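Local coordinates for meso-diaminopimelate dehydrogenase (Clostridium tetani, PDB 3WGY), which catalyses, in its natural form, the reversible NADP+-dependent oxidative deamination of meso-diaminopimelate at its D-centre, and is crystallised here as an engineered variant with 4-methyl-2-oxovalerate, at residues K17-A22 with I67-S72; E104-I109 with S117-G122; E136-K141 with Q265-N270. The protein carries 6 engineered substitutions. One frame throughout, in Å; residues are numbered along the deposited sequence.

Contact 1. Residues K17-A22 with I67-S72; sequences KGVEKA and ILCGGS
V19, on the helix that follows the first strand of a Rossmann-type dinucleotide-binding fold, packs against I67 and C69 at the end of strand 65-68. This strand lies beside strand 5-10 in the parallel sheet, and the glycines G11, G13 and G16, which run from the end of strand 5-10 into the start of helix 14-23, are consistent with a nucleotide-binding turn.

The aliphatic part of the contact joins V19 to I67. Their side chains reach toward each other tip to tip, with V19 CG1 3.7 Å from I67 CD1. I67 has its CG1 branch opposite the carbonyl carbon (chi1 -55°) and continues extended through chi2 (-174°), which carries CD1 out to the helix. V19 is short enough for a helix lying close on a sheet, and I67 has the longer arm needed to reach it.

The sulfur contact uses the other valine methyl. C69, small and weakly polar, sits where the chain leaves the strand, its side chain touching the probable glycine-rich turn.

No hydrogen bond crosses between the segments; the sheet is held by backbone bonds such as those from I67 to G8 and V10. I7 and I9 of strand 5-10 and S281 and S288 of helix 276-296 also line this interior. V19 CG2 lies near I67 CG2 as well, but closest to C69 SG, at 3.7 Å.

Contact 2. Residues E104-I109 with S117-G122; sequences ERMDEI and SLISTG
M106 lays its CB and CG beside the CG2 methyl of I119, the two side chains sliding past each other in opposite directions, with M106 CG 4.0 Å from I119 CG2. Beyond this overlap the methionine bends at both chi2 (-65°) and chi3 (-80°), and the folded chain brings its terminal methyl back to the strand, where M106 CE lies 3.9 Å from S117 OG and 4.0 Å from S117 CB. One flexible, unbranched residue therefore meets two residues of 117-122, I119 with the base of its side chain and S117 with its end.

I119 turns its CG2 methyl to the helix, and its branched apolar side chain suits a wall facing other hydrocarbon. S117 is small enough to let the helix come near: the CA atoms of M106 and S117 are 6.8 Å apart. Its hydroxyl is buried and hydrogen-bonded to T89 OG1 and S110 OG. The CE contact is thus van der Waals packing against a side chain already engaged in polar bonding, and no hydrogen bond links the two segments.

The contact closes the beta-alpha-beta unit made of strand 88-90, helix 99-113 and strand 116-118. P81 of helix 80-84 also packs on M106, while L118 points away from the contact and meets Y287 and I291 of helix 276-296. Strand 116-118 therefore lies between helices packed on the two faces of the parallel sheet, with strands 88-90 and 301-303 as its neighbours.

Contact 3. Residues E136-K141 with Q265-N270; sequences ESILPK and QVMEFN
L139 and M267 meet obliquely, the leucine's CD1 methyl resting 3.7 Å from M267 SD. The same methyl lies 3.6 Å from the backbone O of Q265, and the leucine crosses the Q265 side chain at about a right angle, its two methyls set against CB. L139 is the first residue to leave helical geometry after helix 123-138, and its forked end suits a place against two strand residues.

I138 crosses M267 at about a right angle too, and its CB lies 4.1 Å from M267 SD. The methionine reaches outward through an extended chi2 (164°) and then bends at chi3 (65°), bringing its sulfur against both I138 and L139; L134 of the same helix also packs on it. Q265 offers this contact its aliphatic base, while its amide leads away and donates from NE2 to S275 O of the second subunit.

Strand 264-273 also pairs antiparallel with a strand of that subunit, so the helix end backs a sheet that continues across the dimer interface. L139 O is hydrogen-bonded by R255 NH2 of strand 249-258. Between the two segments, however, hydrocarbon and thioether surfaces meet without a hydrogen bond, so their fit rests on shape and burial.

All three contacts are buried and largely apolar, with no hydrogen bond between their segments. Contacts 1 and 2 reach the same parallel sheet, packing helices 14-23 and 99-113 on strands 65-68 and 116-118; their centres are about 17 Å apart. Contact 3 instead joins a helix end to an antiparallel sheet in the family's C-terminal region, about 32 Å from contact 1 between centres and across the middle of the chain. Helix 123-138 follows strand 116-118, tying contact 2 to contact 3 along the chain. Each contact includes a sulfur: a thiol near the probable glycine-rich turn in contact 1, and methionine thioethers in the other two, supplied by the helix in contact 2 and by the strand in contact 3.

Contact 1. Residues K17-A22 with I67-S72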
# COMPACT_ATOMS: atom_id res chain seq x y z
N LYS B 17 23.49 -11.73 0.25
CA LYS B 17 23.50 -12.30 1.60
C LYS B 17 22.14 -12.10 2.26
O LYS B 17 21.65 -12.97 2.96
CB LYS B 17 24.58 -11.63 2.46
CG LYS B 17 26.00 -12.06 2.17
CD LYS B 17 26.98 -11.36 3.10
CE LYS B 17 28.37 -11.96 3.02
NZ LYS B 17 28.93 -11.95 1.64
N GLY B 18 21.54 -10.93 2.03
CA GLY B 18 20.23 -10.65 2.59
C GLY B 18 19.17 -11.57 2.01
O GLY B 18 18.25 -11.99 2.72
N VAL B 19 19.30 -11.89 0.73
CA VAL B 19 18.35 -12.77 0.06
C VAL B 19 18.45 -14.18 0.63
O VAL B 19 17.44 -14.83 0.89
CB VAL B 19 18.61 -12.82 -1.46
CG1 VAL B 19 17.75 -13.90 -2.10
CG2 VAL B 19 18.28 -11.48 -2.08
N GLU B 20 19.68 -14.65 0.81
CA GLU B 20 19.90 -15.98 1.35
C GLU B 20 19.23 -16.09 2.71
O GLU B 20 18.60 -17.09 3.03
CB GLU B 20 21.40 -16.27 1.50
CG GLU B 20 21.72 -17.52 2.31
CD GLU B 20 23.20 -17.82 2.36
OE1 GLU B 20 23.99 -16.88 2.65
OE2 GLU B 20 23.57 -18.98 2.12
N LYS B 21 19.35 -15.03 3.51
CA LYS B 21 18.75 -15.00 4.83
C LYS B 21 17.23 -15.04 4.77
O LYS B 21 16.60 -15.85 5.44
CB LYS B 21 19.19 -13.74 5.58
CG LYS B 21 20.27 -14.00 6.60
CD LYS B 21 20.94 -12.73 7.08
CE LYS B 21 22.41 -13.03 7.38
NZ LYS B 21 23.12 -11.95 8.12
N ALA B 22 16.65 -14.18 3.95
CA ALA B 22 15.20 -14.12 3.83
C ALA B 22 14.60 -15.44 3.36
O ALA B 22 13.50 -15.81 3.79
CB ALA B 22 14.81 -13.00 2.88
N ILE B 67 17.42 -14.49 -8.56
CA ILE B 67 17.35 -13.14 -8.02
C ILE B 67 18.69 -12.45 -8.29
O ILE B 67 19.74 -12.91 -7.82
CB ILE B 67 17.04 -13.15 -6.51
CG1 ILE B 67 15.75 -13.95 -6.26
CG2 ILE B 67 16.90 -11.72 -5.99
CD1 ILE B 67 15.26 -13.93 -4.84
N LEU B 68 18.66 -11.38 -9.07
CA LEU B 68 19.86 -10.64 -9.43
C LEU B 68 20.28 -9.64 -8.35
O LEU B 68 19.63 -8.61 -8.14
CB LEU B 68 19.65 -9.92 -10.76
CG LEU B 68 19.02 -10.83 -11.82
CD1 LEU B 68 19.10 -10.17 -13.19
CD2 LEU B 68 19.74 -12.17 -11.85
N CYS B 69 21.38 -9.95 -7.68
CA CYS B 69 21.91 -9.11 -6.61
C CYS B 69 23.27 -8.53 -6.98
O CYS B 69 24.17 -8.43 -6.13
CB CYS B 69 22.01 -9.92 -5.32
SG CYS B 69 20.51 -10.85 -4.97
N GLY B 70 23.41 -8.15 -8.25
CA GLY B 70 24.64 -7.58 -8.77
C GLY B 70 25.81 -7.47 -7.81
O GLY B 70 25.88 -6.53 -7.02
N GLY B 71 26.71 -8.45 -7.90
CA GLY B 71 27.89 -8.50 -7.05
C GLY B 71 28.28 -7.19 -6.40
O GLY B 71 28.45 -7.13 -5.18
N SER B 72 28.44 -6.15 -7.23
CA SER B 72 28.80 -4.79 -6.80
C SER B 72 29.74 -4.17 -7.83
O SER B 72 30.78 -3.60 -7.48
CB SER B 72 29.47 -4.79 -5.42
OG SER B 72 29.74 -3.47 -4.97

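Contact 2. Residues E104-I109 with S117-G122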
# COMPACT_ATOMS: atom_id res chain seq x y z
N GLU B 104 12.49 -2.47 -21.98
CA GLU B 104 12.53 -2.93 -23.36
C GLU B 104 13.56 -4.04 -23.56
O GLU B 104 13.24 -5.09 -24.12
CB GLU B 104 12.84 -1.77 -24.31
CG GLU B 104 11.74 -0.73 -24.41
CD GLU B 104 10.41 -1.31 -24.85
OE1 GLU B 104 10.35 -1.93 -25.93
OE2 GLU B 104 9.42 -1.15 -24.10
N ARG B 105 14.78 -3.79 -23.10
CA ARG B 105 15.87 -4.76 -23.23
C ARG B 105 15.48 -6.11 -22.64
O ARG B 105 15.58 -7.15 -23.31
CB ARG B 105 17.14 -4.24 -22.53
CG ARG B 105 18.34 -5.19 -22.61
CD ARG B 105 19.38 -4.73 -23.64
NE ARG B 105 20.05 -5.84 -24.32
CZ ARG B 105 21.19 -6.41 -23.94
NH1 ARG B 105 21.83 -5.98 -22.86
NH2 ARG B 105 21.69 -7.42 -24.64
N MET B 106 15.05 -6.10 -21.39
CA MET B 106 14.66 -7.33 -20.71
C MET B 106 13.42 -7.97 -21.32
O MET B 106 13.29 -9.20 -21.31
CB MET B 106 14.42 -7.04 -19.23
CG MET B 106 15.64 -6.55 -18.48
SD MET B 106 16.93 -7.80 -18.41
CE MET B 106 16.36 -8.83 -17.07
N ASP B 107 12.52 -7.15 -21.84
CA ASP B 107 11.29 -7.65 -22.45
C ASP B 107 11.60 -8.49 -23.69
O ASP B 107 11.09 -9.60 -23.85
CB ASP B 107 10.36 -6.49 -22.81
CG ASP B 107 8.98 -6.96 -23.23
OD1 ASP B 107 8.41 -7.84 -22.55
OD2 ASP B 107 8.45 -6.43 -24.24
N GLU B 108 12.45 -7.96 -24.56
CA GLU B 108 12.83 -8.66 -25.78
C GLU B 108 13.47 -10.01 -25.44
O GLU B 108 13.02 -11.06 -25.89
CB GLU B 108 13.81 -7.82 -26.60
CG GLU B 108 15.06 -8.58 -27.04
CD GLU B 108 15.99 -7.74 -27.89
OE1 GLU B 108 15.59 -7.38 -29.02
OE2 GLU B 108 17.11 -7.42 -27.42
N ILE B 109 14.53 -9.96 -24.63
CA ILE B 109 15.25 -11.15 -24.23
C ILE B 109 14.36 -12.17 -23.52
O ILE B 109 14.46 -13.37 -23.78
CB ILE B 109 16.42 -10.78 -23.30
CG1 ILE B 109 17.36 -9.81 -24.03
CG2 ILE B 109 17.16 -12.03 -22.88
CD1 ILE B 109 18.15 -8.91 -23.11
N SER B 117 10.61 -11.79 -16.70
CA SER B 117 11.57 -11.03 -15.91
C SER B 117 10.93 -9.86 -15.18
O SER B 117 10.27 -9.02 -15.79
CB SER B 117 12.68 -10.48 -16.81
OG SER B 117 13.49 -11.52 -17.32
N LEU B 118 11.12 -9.82 -13.87
CA LEU B 118 10.59 -8.73 -13.06
C LEU B 118 11.71 -7.71 -12.86
O LEU B 118 12.75 -8.03 -12.30
CB LEU B 118 10.11 -9.25 -11.70
CG LEU B 118 9.80 -8.15 -10.69
CD1 LEU B 118 8.72 -7.23 -11.25
CD2 LEU B 118 9.35 -8.77 -9.36
N ILE B 119 11.49 -6.49 -13.31
CA ILE B 119 12.49 -5.45 -13.15
C ILE B 119 12.05 -4.37 -12.16
O ILE B 119 10.86 -4.18 -11.92
CB ILE B 119 12.80 -4.73 -14.48
CG1 ILE B 119 11.64 -3.81 -14.84
CG2 ILE B 119 13.00 -5.76 -15.60
CD1 ILE B 119 11.99 -2.77 -15.88
N SER B 120 13.04 -3.70 -11.58
CA SER B 120 12.83 -2.59 -10.66
C SER B 120 11.94 -2.81 -9.43
O SER B 120 11.06 -2.00 -9.15
CB SER B 120 12.30 -1.39 -11.45
OG SER B 120 13.20 -1.03 -12.49
N THR B 121 12.17 -3.89 -8.70
CA THR B 121 11.40 -4.12 -7.48
C THR B 121 12.30 -3.74 -6.30
O THR B 121 13.50 -3.53 -6.47
CB THR B 121 10.90 -5.58 -7.37
OG1 THR B 121 9.99 -5.69 -6.26
CG2 THR B 121 12.05 -6.53 -7.17
N GLY B 122 11.71 -3.65 -5.11
CA GLY B 122 12.45 -3.26 -3.91
C GLY B 122 11.56 -2.24 -3.21
O GLY B 122 10.34 -2.31 -3.39

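Contact 3. Residues E136-K141 with Q265-N270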
# COMPACT_ATOMS: atom_id res chain seq x y z
N GLU B 136 -2.31 8.44 -6.79
CA GLU B 136 -2.84 9.25 -7.88
C GLU B 136 -4.02 8.58 -8.57
O GLU B 136 -4.78 9.25 -9.27
CB GLU B 136 -1.73 9.62 -8.89
CG GLU B 136 -1.09 8.48 -9.66
CD GLU B 136 -0.08 8.99 -10.71
OE1 GLU B 136 0.85 9.73 -10.33
OE2 GLU B 136 -0.22 8.65 -11.91
N SER B 137 -4.19 7.28 -8.36
CA SER B 137 -5.32 6.58 -8.98
C SER B 137 -6.57 6.78 -8.14
O SER B 137 -7.65 7.04 -8.67
CB SER B 137 -5.03 5.09 -9.10
OG SER B 137 -4.04 4.85 -10.08
N ILE B 138 -6.41 6.65 -6.83
CA ILE B 138 -7.52 6.82 -5.91
C ILE B 138 -7.95 8.29 -5.79
O ILE B 138 -9.14 8.61 -5.74
CB ILE B 138 -7.15 6.30 -4.49
CG1 ILE B 138 -6.78 4.81 -4.54
CG2 ILE B 138 -8.28 6.56 -3.54
CD1 ILE B 138 -7.80 3.92 -5.20
N LEU B 139 -6.97 9.19 -5.76
CA LEU B 139 -7.25 10.62 -5.65
C LEU B 139 -6.63 11.35 -6.84
O LEU B 139 -5.58 11.96 -6.72
CB LEU B 139 -6.67 11.15 -4.33
CG LEU B 139 -7.24 10.56 -3.04
CD1 LEU B 139 -6.41 11.00 -1.83
CD2 LEU B 139 -8.71 10.98 -2.89
N PRO B 140 -7.29 11.28 -8.01
CA PRO B 140 -6.83 11.91 -9.25
C PRO B 140 -6.52 13.39 -9.14
O PRO B 140 -5.69 13.91 -9.89
CB PRO B 140 -7.97 11.62 -10.22
CG PRO B 140 -9.17 11.58 -9.32
CD PRO B 140 -8.66 10.76 -8.17
N LYS B 141 -7.19 14.07 -8.22
CA LYS B 141 -6.96 15.49 -8.01
C LYS B 141 -6.23 15.63 -6.67
O LYS B 141 -6.77 15.33 -5.61
CB LYS B 141 -8.28 16.25 -7.98
CG LYS B 141 -9.14 16.06 -9.22
CD LYS B 141 -8.40 16.49 -10.49
CE LYS B 141 -9.29 16.31 -11.72
NZ LYS B 141 -8.62 16.79 -12.96
N GLN B 265 -8.30 14.78 1.88
CA GLN B 265 -8.11 13.34 2.00
C GLN B 265 -6.62 13.05 1.86
O GLN B 265 -6.01 13.40 0.85
CB GLN B 265 -8.90 12.62 0.90
CG GLN B 265 -10.29 13.19 0.67
CD GLN B 265 -11.34 12.67 1.64
OE1 GLN B 265 -11.21 12.80 2.86
NE2 GLN B 265 -12.40 12.08 1.10
N VAL B 266 -6.03 12.40 2.86
CA VAL B 266 -4.61 12.10 2.81
C VAL B 266 -4.28 10.63 3.01
O VAL B 266 -4.73 10.00 3.97
CB VAL B 266 -3.82 12.92 3.86
CG1 VAL B 266 -2.32 12.67 3.69
CG2 VAL B 266 -4.14 14.40 3.74
N MET B 267 -3.46 10.11 2.10
CA MET B 267 -2.98 8.73 2.12
C MET B 267 -1.47 8.79 2.34
O MET B 267 -0.78 9.65 1.78
CB MET B 267 -3.26 8.05 0.79
CG MET B 267 -4.73 8.02 0.39
SD MET B 267 -4.90 7.64 -1.38
CE MET B 267 -4.25 5.98 -1.43
N GLU B 268 -0.96 7.87 3.14
CA GLU B 268 0.47 7.84 3.41
C GLU B 268 0.99 6.43 3.54
O GLU B 268 0.33 5.56 4.09
CB GLU B 268 0.78 8.63 4.70
CG GLU B 268 2.23 8.52 5.14
CD GLU B 268 2.60 9.41 6.34
OE1 GLU B 268 3.70 9.21 6.89
OE2 GLU B 268 1.81 10.29 6.73
N PHE B 269 2.18 6.20 2.98
CA PHE B 269 2.85 4.91 3.10
C PHE B 269 4.26 5.30 3.50
O PHE B 269 4.83 6.24 2.93
CB PHE B 269 2.90 4.17 1.76
CG PHE B 269 3.63 2.86 1.82
CD1 PHE B 269 3.01 1.71 2.31
CD2 PHE B 269 4.96 2.77 1.41
CE1 PHE B 269 3.70 0.50 2.39
CE2 PHE B 269 5.65 1.56 1.48
CZ PHE B 269 5.02 0.42 1.98
N ASN B 270 4.83 4.62 4.48
CA ASN B 270 6.19 4.95 4.88
C ASN B 270 6.90 3.72 5.41
O ASN B 270 6.26 2.75 5.81
CB ASN B 270 6.21 6.10 5.91
CG ASN B 270 5.63 5.70 7.25
OD1 ASN B 270 6.06 4.73 7.85
ND2 ASN B 270 4.66 6.47 7.72